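PDB 4XLZ: uncharacterized protein from Pyrococcus furiosus, which probably removes an acetyl group from N,N'-diacetylchitobiose as a metal-dependent CE-14 deacetylase. Local coordinates for residues 184-192 against 249-258; 45-54 against 199-208. All blocks are in the same frame, centred on the assembly; numbering follows the deposited sequence.

Contact 1 of 2, residues 184-192 against 249-258; sequences VSFIALYYT and GFRVMPGLFY. With HEZ (hexane-1,6-diol), chain L.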
ATOM      1  N   VAL A 184      10.661   5.743 -27.957  1.00 16.32           N
ATOM      2  CA  VAL A 184      11.120   7.159 -27.984  1.00 16.47           C
ATOM      3  C   VAL A 184      12.553   7.186 -28.453  1.00 16.85           C
ATOM      4  O   VAL A 184      13.313   6.267 -28.219  1.00 20.64           O
ATOM      5  CB  VAL A 184      10.973   7.682 -26.516  1.00 17.44           C
ATOM      6  CG1 VAL A 184      11.776   9.005 -26.309  1.00 20.71           C
ATOM      7  CG2 VAL A 184       9.478   7.814 -26.141  1.00 17.59           C
ATOM      8  N   SER A 185      12.954   8.217 -29.211  1.00 16.12           N
ATOM      9  CA  SER A 185      14.359   8.276 -29.697  1.00 18.10           C
ATOM     10  C   SER A 185      15.386   8.869 -28.689  1.00 17.34           C
ATOM     11  O   SER A 185      16.524   8.390 -28.679  1.00 19.85           O
ATOM     12  CB  SER A 185      14.465   9.172 -30.951  1.00 19.63           C
ATOM     13  OG  SER A 185      13.657   8.468 -31.915  1.00 23.87           O
ATOM     14  N   PHE A 186      14.945   9.831 -27.862  1.00 16.33           N
ATOM     15  CA  PHE A 186      15.891  10.300 -26.792  1.00 15.78           C
ATOM     16  C   PHE A 186      15.098  10.709 -25.566  1.00 14.59           C
ATOM     17  O   PHE A 186      13.920  11.196 -25.653  1.00 14.40           O
ATOM     18  CB  PHE A 186      16.768  11.534 -27.282  1.00 15.91           C
ATOM     19  CG  PHE A 186      15.957  12.797 -27.561  1.00 16.35           C
ATOM     20  CD1 PHE A 186      15.480  13.059 -28.856  1.00 19.23           C
ATOM     21  CD2 PHE A 186      15.793  13.778 -26.492  1.00 18.34           C
ATOM     22  CE1 PHE A 186      14.757  14.281 -29.029  1.00 19.98           C
ATOM     23  CE2 PHE A 186      15.076  14.950 -26.688  1.00 19.47           C
ATOM     24  CZ  PHE A 186      14.589  15.211 -27.969  1.00 19.54           C
ATOM     25  N   ILE A 187      15.833  10.578 -24.468  1.00 15.74           N
ATOM     26  CA  ILE A 187      15.405  11.243 -23.163  1.00 16.46           C
ATOM     27  C   ILE A 187      16.455  12.384 -22.924  1.00 14.94           C
ATOM     28  O   ILE A 187      17.689  12.196 -23.162  1.00 15.87           O
ATOM     29  CB  ILE A 187      15.562  10.240 -22.052  1.00 16.11           C
ATOM     30  CG1 ILE A 187      14.435   9.250 -22.241  1.00 17.34           C
ATOM     31  CG2 ILE A 187      15.374  10.955 -20.658  1.00 19.17           C
ATOM     32  CD1 ILE A 187      14.720   8.008 -21.247  1.00 19.38           C
ATOM     33  N   ALA A 188      15.913  13.475 -22.381  1.00 14.07           N
ATOM     34  CA  ALA A 188      16.876  14.477 -21.873  1.00 13.45           C
ATOM     35  C   ALA A 188      16.435  14.885 -20.486  1.00 12.38           C
ATOM     36  O   ALA A 188      15.279  15.230 -20.293  1.00 16.00           O
ATOM     37  CB  ALA A 188      16.856  15.737 -22.875  1.00 16.58           C
ATOM     38  N   LEU A 189      17.395  14.889 -19.539  1.00 13.08           N
ATOM     39  CA  LEU A 189      17.049  15.180 -18.114  1.00 12.69           C
ATOM     40  C   LEU A 189      17.426  16.645 -17.863  1.00 13.47           C
ATOM     41  O   LEU A 189      18.591  17.040 -18.058  1.00 14.94           O
ATOM     42  CB  LEU A 189      17.838  14.276 -17.173  1.00 14.68           C
ATOM     43  CG  LEU A 189      17.479  12.786 -17.504  1.00 13.53           C
ATOM     44  CD1 LEU A 189      18.376  12.024 -16.499  1.00 14.30           C
ATOM     45  CD2 LEU A 189      16.000  12.484 -17.280  1.00 13.35           C
ATOM     46  N   TYR A 190      16.448  17.399 -17.380  1.00 13.83           N
ATOM     47  CA  TYR A 190      16.751  18.798 -16.940  1.00 14.15           C
ATOM     48  C   TYR A 190      16.818  18.838 -15.422  1.00 13.61           C
ATOM     49  O   TYR A 190      16.717  17.822 -14.762  1.00 13.79           O
ATOM     50  CB  TYR A 190      15.734  19.786 -17.520  1.00 15.17           C
ATOM     51  CG  TYR A 190      14.229  19.624 -17.113  1.00 14.56           C
ATOM     52  CD1 TYR A 190      13.337  18.721 -17.819  1.00 13.51           C
ATOM     53  CD2 TYR A 190      13.734  20.305 -16.002  1.00 13.53           C
ATOM     54  CE1 TYR A 190      12.039  18.652 -17.391  1.00 13.46           C
ATOM     55  CE2 TYR A 190      12.382  20.187 -15.617  1.00 14.14           C
ATOM     56  CZ  TYR A 190      11.568  19.311 -16.301  1.00 15.50           C
ATOM     57  OH  TYR A 190      10.250  19.274 -15.871  1.00 16.54           O
ATOM     58  N   TYR A 191      17.021  20.028 -14.836  1.00 13.50           N
ATOM     59  CA  TYR A 191      17.256  20.125 -13.406  1.00 13.96           C
ATOM     60  C   TYR A 191      18.438  19.205 -13.008  1.00 14.47           C
ATOM     61  O   TYR A 191      18.294  18.347 -12.076  1.00 13.63           O
ATOM     62  CB  TYR A 191      16.010  19.833 -12.553  1.00 13.77           C
ATOM     63  CG  TYR A 191      14.877  20.849 -12.480  1.00 13.58           C
ATOM     64  CD1 TYR A 191      15.143  22.241 -12.511  1.00 14.86           C
ATOM     65  CD2 TYR A 191      13.552  20.411 -12.340  1.00 13.24           C
ATOM     66  CE1 TYR A 191      14.107  23.132 -12.382  1.00 14.02           C
ATOM     67  CE2 TYR A 191      12.460  21.319 -12.200  1.00 13.10           C
ATOM     68  CZ  TYR A 191      12.789  22.691 -12.247  1.00 12.15           C
ATOM     69  OH  TYR A 191      11.767  23.506 -11.982  1.00 15.33           O
ATOM     70  N   THR A 192      19.563  19.338 -13.749  1.00 14.11           N
ATOM     71  CA  THR A 192      20.675  18.370 -13.591  1.00 14.65           C
ATOM     72  C   THR A 192      21.946  19.027 -13.138  1.00 16.64           C
ATOM     73  O   THR A 192      22.263  20.173 -13.599  1.00 16.88           O
ATOM     74  CB  THR A 192      20.850  17.606 -14.887  1.00 14.45           C
ATOM     75  OG1 THR A 192      21.843  16.577 -14.671  1.00 14.17           O
ATOM     76  CG2 THR A 192      21.299  18.479 -16.115  1.00 15.37           C
ATOM     77  N   GLY A 249      20.763  23.429 -19.088  1.00 16.24           N
ATOM     78  CA  GLY A 249      21.496  22.206 -19.224  1.00 14.95           C
ATOM     79  C   GLY A 249      20.622  20.930 -19.221  1.00 14.67           C
ATOM     80  O   GLY A 249      19.576  20.905 -18.529  1.00 17.05           O
ATOM     81  N   PHE A 250      21.143  19.949 -19.944  1.00 14.64           N
ATOM     82  CA  PHE A 250      20.408  18.657 -20.081  1.00 13.67           C
ATOM     83  C   PHE A 250      21.468  17.595 -19.986  1.00 15.12           C
ATOM     84  O   PHE A 250      22.613  17.676 -20.451  1.00 15.58           O
ATOM     85  CB  PHE A 250      19.754  18.577 -21.462  1.00 15.09           C
ATOM     86  CG  PHE A 250      18.732  19.625 -21.649  1.00 14.30           C
ATOM     87  CD1 PHE A 250      17.409  19.496 -21.198  1.00 16.68           C
ATOM     88  CD2 PHE A 250      19.103  20.864 -22.311  1.00 16.33           C
ATOM     89  CE1 PHE A 250      16.477  20.521 -21.280  1.00 17.41           C
ATOM     90  CE2 PHE A 250      18.156  21.888 -22.372  1.00 16.67           C
ATOM     91  CZ  PHE A 250      16.818  21.747 -21.904  1.00 17.88           C
ATOM     92  N   ARG A 251      21.021  16.435 -19.427  1.00 14.57           N
ATOM     93  CA  ARG A 251      21.850  15.263 -19.488  1.00 14.35           C
ATOM     94  C   ARG A 251      21.181  14.243 -20.407  1.00 15.52           C
ATOM     95  O   ARG A 251      20.030  13.912 -20.301  1.00 15.11           O
ATOM     96  CB  ARG A 251      22.036  14.590 -18.092  1.00 14.28           C
ATOM     97  CG  ARG A 251      22.996  13.412 -18.179  1.00 15.14           C
ATOM     98  CD  ARG A 251      23.318  12.871 -16.807  1.00 14.17           C
ATOM     99  NE  ARG A 251      24.269  11.751 -16.948  1.00 16.32           N
ATOM    100  CZ  ARG A 251      25.567  11.919 -17.144  1.00 15.08           C
ATOM    101  NH1 ARG A 251      26.105  13.163 -17.178  1.00 15.98           N
ATOM    102  NH2 ARG A 251      26.356  10.795 -17.237  1.00 17.81           N
ATOM    103  N   VAL A 252      21.996  13.857 -21.393  1.00 13.48           N
ATOM    104  CA  VAL A 252      21.550  12.873 -22.398  1.00 16.16           C
ATOM    105  C   VAL A 252      22.513  11.729 -22.411  1.00 15.51           C
ATOM    106  O   VAL A 252      23.747  11.933 -22.304  1.00 16.73           O
ATOM    107  CB  VAL A 252      21.437  13.502 -23.849  1.00 15.03           C
ATOM    108  CG1 VAL A 252      20.957  12.480 -24.879  1.00 19.74           C
ATOM    109  CG2 VAL A 252      20.526  14.775 -23.860  1.00 18.69           C
HETATM  110  N   MSE A 253      22.024  10.482 -22.448  1.00 15.59           N
HETATM  111  CA  MSE A 253      22.916   9.330 -22.480  1.00 15.60           C
HETATM  112  C   MSE A 253      22.255   8.283 -23.424  1.00 15.34           C
HETATM  113  O   MSE A 253      21.049   8.304 -23.687  1.00 17.30           O
HETATM  114  CB  MSE A 253      22.953   8.600 -21.096  1.00 16.14           C
HETATM  115  CG  MSE A 253      23.444   9.506 -19.934  1.00 16.50           C
HETATM  116 SE   MSE A 253      23.816   8.500 -18.349  1.00 18.31          SE
HETATM  117  CE  MSE A 253      21.879   8.037 -17.984  1.00 20.73           C
ATOM    118  N   PRO A 254      23.048   7.357 -23.938  1.00 14.40           N
ATOM    119  CA  PRO A 254      22.504   6.267 -24.716  1.00 15.91           C
ATOM    120  C   PRO A 254      21.522   5.511 -23.778  1.00 16.10           C
ATOM    121  O   PRO A 254      21.771   5.395 -22.527  1.00 16.06           O
ATOM    122  CB  PRO A 254      23.741   5.306 -24.906  1.00 17.42           C
ATOM    123  CG  PRO A 254      24.947   6.186 -24.821  1.00 18.13           C
ATOM    124  CD  PRO A 254      24.510   7.240 -23.740  1.00 16.47           C
ATOM    125  N   GLY A 255      20.511   4.895 -24.356  1.00 15.05           N
ATOM    126  CA  GLY A 255      19.492   4.100 -23.530  1.00 16.21           C
ATOM    127  C   GLY A 255      20.210   3.092 -22.707  1.00 16.80           C
ATOM    128  O   GLY A 255      19.829   2.828 -21.522  1.00 15.78           O
ATOM    129  N   LEU A 256      21.204   2.417 -23.277  1.00 15.55           N
ATOM    130  CA  LEU A 256      21.915   1.321 -22.531  1.00 15.10           C
ATOM    131  C   LEU A 256      22.467   1.832 -21.226  1.00 16.60           C
ATOM    132  O   LEU A 256      22.561   1.059 -20.269  1.00 16.53           O
ATOM    133  CB  LEU A 256      23.097   0.861 -23.463  1.00 17.39           C
ATOM    134  CG  LEU A 256      23.841  -0.327 -23.029  1.00 23.87           C
ATOM    135  CD1 LEU A 256      22.965  -1.504 -23.390  1.00 27.87           C
ATOM    136  CD2 LEU A 256      25.161  -0.416 -24.028  1.00 30.15           C
ATOM    137  N   PHE A 257      22.876   3.104 -21.116  1.00 14.14           N
ATOM    138  CA  PHE A 257      23.650   3.548 -19.960  1.00 13.74           C
ATOM    139  C   PHE A 257      22.760   3.738 -18.725  1.00 13.11           C
ATOM    140  O   PHE A 257      23.293   3.954 -17.681  1.00 14.36           O
ATOM    141  CB  PHE A 257      24.352   4.891 -20.268  1.00 15.20           C
ATOM    142  CG  PHE A 257      25.730   4.733 -20.980  1.00 13.96           C
ATOM    143  CD1 PHE A 257      25.976   3.652 -21.826  1.00 16.61           C
ATOM    144  CD2 PHE A 257      26.718   5.680 -20.692  1.00 16.86           C
ATOM    145  CE1 PHE A 257      27.246   3.506 -22.476  1.00 18.81           C
ATOM    146  CE2 PHE A 257      27.989   5.574 -21.334  1.00 18.64           C
ATOM    147  CZ  PHE A 257      28.263   4.487 -22.210  1.00 18.35           C
ATOM    148  N   TYR A 258      21.433   3.697 -18.910  1.00 12.61           N
ATOM    149  CA  TYR A 258      20.476   3.775 -17.765  1.00 11.77           C
ATOM    150  C   TYR A 258      20.409   2.443 -17.124  1.00 14.60           C
ATOM    151  O   TYR A 258      19.476   2.293 -16.248  1.00 13.57           O
ATOM    152  CB  TYR A 258      19.096   4.217 -18.335  1.00 12.70           C
ATOM    153  CG  TYR A 258      18.965   5.677 -18.764  1.00 14.30           C
ATOM    154  CD1 TYR A 258      18.568   6.604 -17.871  1.00 14.56           C
ATOM    155  CD2 TYR A 258      19.340   6.008 -20.078  1.00 14.41           C
ATOM    156  CE1 TYR A 258      18.506   7.951 -18.258  1.00 16.33           C
ATOM    157  CE2 TYR A 258      19.240   7.335 -20.506  1.00 14.53           C
ATOM    158  CZ  TYR A 258      18.801   8.235 -19.616  1.00 17.19           C
ATOM    159  OH  TYR A 258      18.637   9.572 -20.010  1.00 19.66           O
TER
HETATM  160  O1  HEZ L 306      18.149   8.805 -24.731  1.00 19.98           O
HETATM  161  C1  HEZ L 306      17.653   7.495 -24.235  1.00 23.88           C
HETATM  162  C2  HEZ L 306      16.483   6.933 -25.108  1.00 24.52           C
HETATM  163  C3  HEZ L 306      16.001   5.626 -24.432  1.00 28.11           C
HETATM  164  C4  HEZ L 306      14.859   5.141 -25.319  1.00 28.64           C
HETATM  165  C5  HEZ L 306      14.263   3.782 -24.992  1.00 30.26           C
HETATM  166  C6  HEZ L 306      12.959   3.755 -25.856  1.00 34.80           C
HETATM  167  O6  HEZ L 306      13.190   3.581 -27.333  1.00 31.65           O
HETATM  168  O   HOH W   1      19.116  10.208 -22.551  1.00 16.58           O
HETATM  169  O   HOH W   2      18.421  21.994 -16.402  1.00 25.35           O
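The first torsions of Ile187 and Tyr258 bring their side chains together: chi1 of -73° sets Ile187 CG1 beside the backbone N and leaves CG2 anti to that N, facing the phenol, and Tyr258 holds CG anti to its carbonyl carbon. Tyr258 OH thus comes within 3.6 Å of Ile187 CG2, while Leu189 CD1 approaches the phenol ring at its edge. One face of this ring carries the selenomethionine Met253, whose CE sits 3.3 Å above the plane over the centre. At the ring edge and in its plane lies a water, 2.7 Å from Tyr258 OH, that accepts from Met253 N. Beside it, O1 of a hexane-1,6-diol, probably from the crystallisation liquor, accepts a nearly straight bond from Ile187 N (2.9 Å) and donates to Met253 O. The diol thereby spans the backbones where direct pairing has ceased. Leu189 and Arg251 form the one antiparallel bridge, a hydrogen-bonded pair: Arg251 N meets Leu189 O at 2.9 Å on a lone pair, in the carbonyl plane, and Leu189 N returns the bond to Arg251 O. Flanking it, Ala188 CB packs on Val252 CG2 (3.9 Å) and Tyr190 CB on Phe250 CE1 (3.9 Å). The extended Arg251 leads away to a salt bridge with the terminal carboxylate of Ile267. The bridge fastens strand 186-190, one edge of the chain's parallel, Rossmann-like sheet in 3-2-1-4-5 order, to segment 249-258, which begins in strand 247-250.

Contact 2 of 2, residues 45-54 against 199-208; sequences AIGMGGTIKK and VDITDLMELK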
ATOM      1  N   ALA A  45       8.586  25.460 -17.403  1.00 15.85           N
ATOM      2  CA  ALA A  45       9.069  26.834 -17.688  1.00 14.85           C
ATOM      3  C   ALA A  45      10.342  27.096 -16.912  1.00 16.27           C
ATOM      4  O   ALA A  45      11.290  27.701 -17.476  1.00 16.78           O
ATOM      5  CB  ALA A  45       8.031  27.863 -17.246  1.00 16.63           C
ATOM      6  N   ILE A  46      10.391  26.684 -15.641  1.00 14.23           N
ATOM      7  CA  ILE A  46      11.648  26.957 -14.837  1.00 15.54           C
ATOM      8  C   ILE A  46      12.797  26.177 -15.326  1.00 17.80           C
ATOM      9  O   ILE A  46      13.930  26.706 -15.507  1.00 19.63           O
ATOM     10  CB  ILE A  46      11.373  26.774 -13.352  1.00 15.73           C
ATOM     11  CG1 ILE A  46      10.294  27.700 -12.804  1.00 15.85           C
ATOM     12  CG2 ILE A  46      12.717  26.773 -12.506  1.00 15.54           C
ATOM     13  CD1 ILE A  46       9.748  27.295 -11.422  1.00 18.18           C
ATOM     14  N   GLY A  47      12.601  24.855 -15.527  1.00 17.17           N
ATOM     15  CA  GLY A  47      13.763  24.042 -15.899  1.00 17.51           C
ATOM     16  C   GLY A  47      14.257  24.247 -17.316  1.00 17.52           C
ATOM     17  O   GLY A  47      15.457  24.097 -17.604  1.00 20.85           O
HETATM   18  N   MSE A  48      13.332  24.548 -18.267  1.00 17.40           N
HETATM   19  CA  MSE A  48      13.724  24.490 -19.666  1.00 16.66           C
HETATM   20  C   MSE A  48      12.902  25.383 -20.568  1.00 15.62           C
HETATM   21  O   MSE A  48      12.766  25.106 -21.714  1.00 18.60           O
HETATM   22  CB  MSE A  48      13.773  23.018 -20.256  1.00 17.85           C
HETATM   23  CG  MSE A  48      12.426  22.267 -20.106  1.00 16.67           C
HETATM   24 SE   MSE A  48      12.483  20.569 -20.997  1.00 17.75          SE
HETATM   25  CE  MSE A  48      12.853  21.155 -22.812  1.00 17.00           C
ATOM     26  N   GLY A  49      12.338  26.431 -19.976  1.00 17.37           N
ATOM     27  CA  GLY A  49      11.453  27.324 -20.756  1.00 16.53           C
ATOM     28  C   GLY A  49      12.140  27.941 -22.022  1.00 17.14           C
ATOM     29  O   GLY A  49      11.492  28.016 -23.088  1.00 18.04           O
ATOM     30  N   GLY A  50      13.400  28.342 -21.910  1.00 18.90           N
ATOM     31  CA  GLY A  50      14.090  28.807 -23.148  1.00 18.81           C
ATOM     32  C   GLY A  50      14.201  27.838 -24.266  1.00 19.16           C
ATOM     33  O   GLY A  50      13.924  28.106 -25.455  1.00 19.82           O
ATOM     34  N   THR A  51      14.536  26.546 -23.925  1.00 18.86           N
ATOM     35  CA  THR A  51      14.577  25.542 -24.882  1.00 17.59           C
ATOM     36  C   THR A  51      13.209  25.151 -25.477  1.00 15.28           C
ATOM     37  O   THR A  51      13.155  24.862 -26.629  1.00 17.64           O
ATOM     38  CB  THR A  51      15.287  24.269 -24.257  1.00 18.91           C
ATOM     39  OG1 THR A  51      16.592  24.635 -23.790  1.00 21.17           O
ATOM     40  CG2 THR A  51      15.383  23.100 -25.203  1.00 19.98           C
ATOM     41  N   ILE A  52      12.184  25.170 -24.633  1.00 16.08           N
ATOM     42  CA  ILE A  52      10.847  24.903 -25.145  1.00 16.59           C
ATOM     43  C   ILE A  52      10.487  26.009 -26.221  1.00 17.69           C
ATOM     44  O   ILE A  52       9.941  25.630 -27.244  1.00 18.30           O
ATOM     45  CB  ILE A  52       9.818  24.978 -23.978  1.00 16.02           C
ATOM     46  CG1 ILE A  52       9.980  23.673 -23.131  1.00 17.05           C
ATOM     47  CG2 ILE A  52       8.439  25.031 -24.502  1.00 16.27           C
ATOM     48  CD1 ILE A  52       9.312  23.823 -21.767  1.00 17.65           C
ATOM     49  N   LYS A  53      10.833  27.255 -25.909  1.00 18.48           N
ATOM     50  CA  LYS A  53      10.537  28.302 -26.971  1.00 19.68           C
ATOM     51  C   LYS A  53      11.400  28.093 -28.201  1.00 19.38           C
ATOM     52  O   LYS A  53      10.849  28.165 -29.304  1.00 19.12           O
ATOM     53  CB  LYS A  53      10.790  29.637 -26.328  1.00 18.82           C
ATOM     54  CG  LYS A  53      10.552  30.873 -27.437  1.00 20.62           C
ATOM     55  CD  LYS A  53       9.069  30.981 -27.746  1.00 29.30           C
ATOM     56  CE  LYS A  53       8.592  32.161 -28.801  1.00 35.07           C
ATOM     57  NZ  LYS A  53       7.010  31.933 -28.611  1.00 35.71           N
ATOM     58  N   LYS A  54      12.680  27.685 -28.105  1.00 20.43           N
ATOM     59  CA  LYS A  54      13.490  27.384 -29.287  1.00 20.44           C
ATOM     60  C   LYS A  54      12.904  26.301 -30.061  1.00 22.80           C
ATOM     61  O   LYS A  54      12.807  26.263 -31.311  1.00 24.63           O
ATOM     62  CB  LYS A  54      14.914  27.035 -28.923  1.00 22.67           C
ATOM     63  CG  LYS A  54      15.736  28.264 -28.497  1.00 26.29           C
ATOM     64  CD  LYS A  54      17.264  27.802 -28.386  1.00 29.02           C
ATOM     65  CE  LYS A  54      18.434  28.873 -28.671  1.00 41.85           C
ATOM     66  NZ  LYS A  54      18.005  30.295 -28.439  1.00 44.03           N
ATOM     67  N   VAL A 199      22.029  24.401 -23.916  1.00 16.65           N
ATOM     68  CA  VAL A 199      21.385  25.211 -24.950  1.00 16.26           C
ATOM     69  C   VAL A 199      21.604  26.681 -24.509  1.00 16.76           C
ATOM     70  O   VAL A 199      21.325  27.055 -23.344  1.00 17.41           O
ATOM     71  CB  VAL A 199      19.921  24.928 -24.974  1.00 17.51           C
ATOM     72  CG1 VAL A 199      19.137  25.899 -25.942  1.00 18.53           C
ATOM     73  CG2 VAL A 199      19.684  23.437 -25.442  1.00 18.57           C
ATOM     74  N   ASP A 200      22.130  27.505 -25.483  1.00 17.05           N
ATOM     75  CA  ASP A 200      22.272  28.947 -25.130  1.00 18.44           C
ATOM     76  C   ASP A 200      20.923  29.629 -25.184  1.00 17.66           C
ATOM     77  O   ASP A 200      20.261  29.555 -26.239  1.00 20.67           O
ATOM     78  CB  ASP A 200      23.236  29.535 -26.209  1.00 19.92           C
ATOM     79  CG  ASP A 200      23.463  31.037 -25.978  1.00 20.71           C
ATOM     80  OD1 ASP A 200      22.986  31.621 -25.036  1.00 20.80           O
ATOM     81  OD2 ASP A 200      24.202  31.589 -26.875  1.00 25.79           O
ATOM     82  N   ILE A 201      20.467  30.184 -24.072  1.00 17.19           N
ATOM     83  CA  ILE A 201      19.219  30.872 -24.019  1.00 17.18           C
ATOM     84  C   ILE A 201      19.358  32.387 -23.719  1.00 18.41           C
ATOM     85  O   ILE A 201      18.363  33.017 -23.301  1.00 20.53           O
ATOM     86  CB  ILE A 201      18.180  30.283 -22.981  1.00 19.53           C
ATOM     87  CG1 ILE A 201      18.772  30.296 -21.623  1.00 18.60           C
ATOM     88  CG2 ILE A 201      17.861  28.780 -23.422  1.00 18.90           C
ATOM     89  CD1 ILE A 201      17.685  30.370 -20.552  1.00 17.34           C
ATOM     90  N   THR A 202      20.580  32.874 -23.965  1.00 19.95           N
ATOM     91  CA  THR A 202      20.898  34.290 -23.596  1.00 19.45           C
ATOM     92  C   THR A 202      19.830  35.239 -24.159  1.00 21.93           C
ATOM     93  O   THR A 202      19.272  36.113 -23.448  1.00 24.07           O
ATOM     94  CB  THR A 202      22.275  34.603 -24.108  1.00 21.02           C
ATOM     95  OG1 THR A 202      23.227  33.833 -23.409  1.00 21.33           O
ATOM     96  CG2 THR A 202      22.547  36.114 -23.736  1.00 21.04           C
ATOM     97  N   ASP A 203      19.467  35.067 -25.408  1.00 22.01           N
ATOM     98  CA  ASP A 203      18.496  36.075 -25.950  1.00 25.05           C
ATOM     99  C   ASP A 203      17.028  35.807 -25.634  1.00 25.11           C
ATOM    100  O   ASP A 203      16.144  36.623 -25.924  1.00 28.13           O
ATOM    101  CB  ASP A 203      18.647  36.109 -27.482  1.00 28.16           C
ATOM    102  CG  ASP A 203      20.003  36.752 -27.904  1.00 37.84           C
ATOM    103  OD1 ASP A 203      20.617  37.544 -27.084  1.00 36.33           O
ATOM    104  OD2 ASP A 203      20.415  36.388 -29.026  1.00 45.54           O
ATOM    105  N   LEU A 204      16.753  34.637 -25.007  1.00 23.08           N
ATOM    106  CA  LEU A 204      15.398  34.320 -24.553  1.00 22.73           C
ATOM    107  C   LEU A 204      15.222  34.374 -23.079  1.00 22.86           C
ATOM    108  O   LEU A 204      14.155  34.026 -22.574  1.00 21.48           O
ATOM    109  CB  LEU A 204      15.112  32.850 -25.000  1.00 23.58           C
ATOM    110  CG  LEU A 204      14.959  32.731 -26.508  1.00 26.91           C
ATOM    111  CD1 LEU A 204      14.832  31.246 -26.903  1.00 29.64           C
ATOM    112  CD2 LEU A 204      13.708  33.516 -26.968  1.00 32.83           C
HETATM  113  N   MSE A 205      16.185  34.926 -22.328  1.00 21.27           N
HETATM  114  CA  MSE A 205      16.070  34.939 -20.912  1.00 21.84           C
HETATM  115  C   MSE A 205      14.875  35.746 -20.458  1.00 19.58           C
HETATM  116  O   MSE A 205      14.138  35.385 -19.499  1.00 19.54           O
HETATM  117  CB  MSE A 205      17.400  35.462 -20.292  1.00 23.26           C
HETATM  118  CG  MSE A 205      17.369  35.472 -18.794  1.00 21.34           C
HETATM  119 SE   MSE A 205      17.205  33.662 -18.031  1.00 27.65          SE
HETATM  120  CE  MSE A 205      18.010  34.111 -16.267  1.00 29.43           C
ATOM    121  N   GLU A 206      14.654  36.975 -20.995  1.00 19.84           N
ATOM    122  CA  GLU A 206      13.567  37.710 -20.463  1.00 20.25           C
ATOM    123  C   GLU A 206      12.185  37.057 -20.760  1.00 17.61           C
ATOM    124  O   GLU A 206      11.328  37.171 -19.932  1.00 20.49           O
ATOM    125  CB  GLU A 206      13.602  39.162 -21.147  1.00 22.61           C
ATOM    126  CG  GLU A 206      14.870  39.997 -20.608  1.00 27.48           C
ATOM    127  CD  GLU A 206      14.946  40.172 -19.041  1.00 35.09           C
ATOM    128  OE1 GLU A 206      15.976  39.774 -18.554  1.00 30.90           O
ATOM    129  OE2 GLU A 206      13.981  40.629 -18.331  1.00 35.65           O
ATOM    130  N   LEU A 207      12.060  36.429 -21.920  1.00 19.70           N
ATOM    131  CA  LEU A 207      10.816  35.659 -22.247  1.00 18.80           C
ATOM    132  C   LEU A 207      10.681  34.484 -21.198  1.00 17.66           C
ATOM    133  O   LEU A 207       9.544  34.306 -20.695  1.00 18.02           O
ATOM    134  CB  LEU A 207      10.881  35.147 -23.652  1.00 20.15           C
ATOM    135  CG  LEU A 207       9.606  34.303 -24.007  1.00 25.19           C
ATOM    136  CD1 LEU A 207       8.294  35.126 -23.750  1.00 24.85           C
ATOM    137  CD2 LEU A 207       9.691  33.694 -25.424  1.00 30.77           C
ATOM    138  N   LYS A 208      11.768  33.767 -20.977  1.00 19.04           N
ATOM    139  CA  LYS A 208      11.703  32.662 -19.957  1.00 18.33           C
ATOM    140  C   LYS A 208      11.225  33.232 -18.659  1.00 18.62           C
ATOM    141  O   LYS A 208      10.318  32.688 -17.975  1.00 17.49           O
ATOM    142  CB  LYS A 208      13.108  32.074 -19.777  1.00 18.42           C
ATOM    143  CG  LYS A 208      13.080  31.032 -18.605  1.00 18.66           C
ATOM    144  CD  LYS A 208      14.401  30.326 -18.617  1.00 21.07           C
ATOM    145  CE  LYS A 208      14.275  29.317 -17.400  1.00 24.67           C
ATOM    146  NZ  LYS A 208      15.232  28.230 -17.516  1.00 30.86           N
TER
HETATM  147  O   HOH W   3      18.850  32.668 -27.230  1.00 28.55           O
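The flat peptide carbonyl of Ile46 receives Lys208 from above its plane: Lys208 NZ donates to Ile46 O at 2.8 Å, 42° out of the plane and so not on a lone pair. The Asp200 carboxylate is held within its own segment, OD1 taking Thr202 OG1 on the syn lone pair and Thr202 N on the anti side, an Asx turn. The Lys208 chain is extended throughout, CG anti to the backbone N (chi1 174°), and enters as a knob among Ala45, Gly47, Gly49 and Gly50; its CE passes 3.4 Å from Ala45 O. Gly50 lets the segments close up, for its CA lies 3.8 Å from Ile201 CG2 and a side chain there would clash. Farther along, Leu204 CD1 touches Lys54 CG at 3.5 Å, and the Leu207 side chain crosses that of Lys53 at about a right angle, its CD2 3.6 Å from Lys53 CG. The Lys54 and Val199 side chains pass in opposite directions, Lys54 CD 3.6 Å from Val199 CG1. Lys208 NZ also forms a salt bridge with Glu248, which accepts from Gly50 N and Thr51 OG1; an alanine in place of Lys208 would probably leave Ile46 O and the Glu248 carboxylate without their lysine partner and open a gap among Ala45 and the glycines. Helix 43-57 thus packs against strand 197-200 and helix 205-213, with strand 247-250 beside strand 197-200 and Ile52 touching strand 61-68.

Overall arrangement
Contacts 1 and 2 have centres 19 Å apart but touch directly. Phe250 of contact 1 packs with CZ 3.5 Å from Thr51 OG1 of contact 2, and Tyr191 OH lies 3.4 Å from Ile46 CG2. They also share the two-stranded antiparallel sheet, in which strand 247-250 serves contact 1 and its neighbour 197-200 serves contact 2. Both lie near the metal site of His40, Asp43 and His151: Tyr191 OH is hydrogen-bonded to Asp43 OD1, the Tyr190 side chain is about 8 Å from a bound cadmium ion, and helix 43-57 begins at Asp43. The Ile46 side chain is about 4 Å from a bound Tris molecule, probably from the crystallisation liquor, which may mark a pocket.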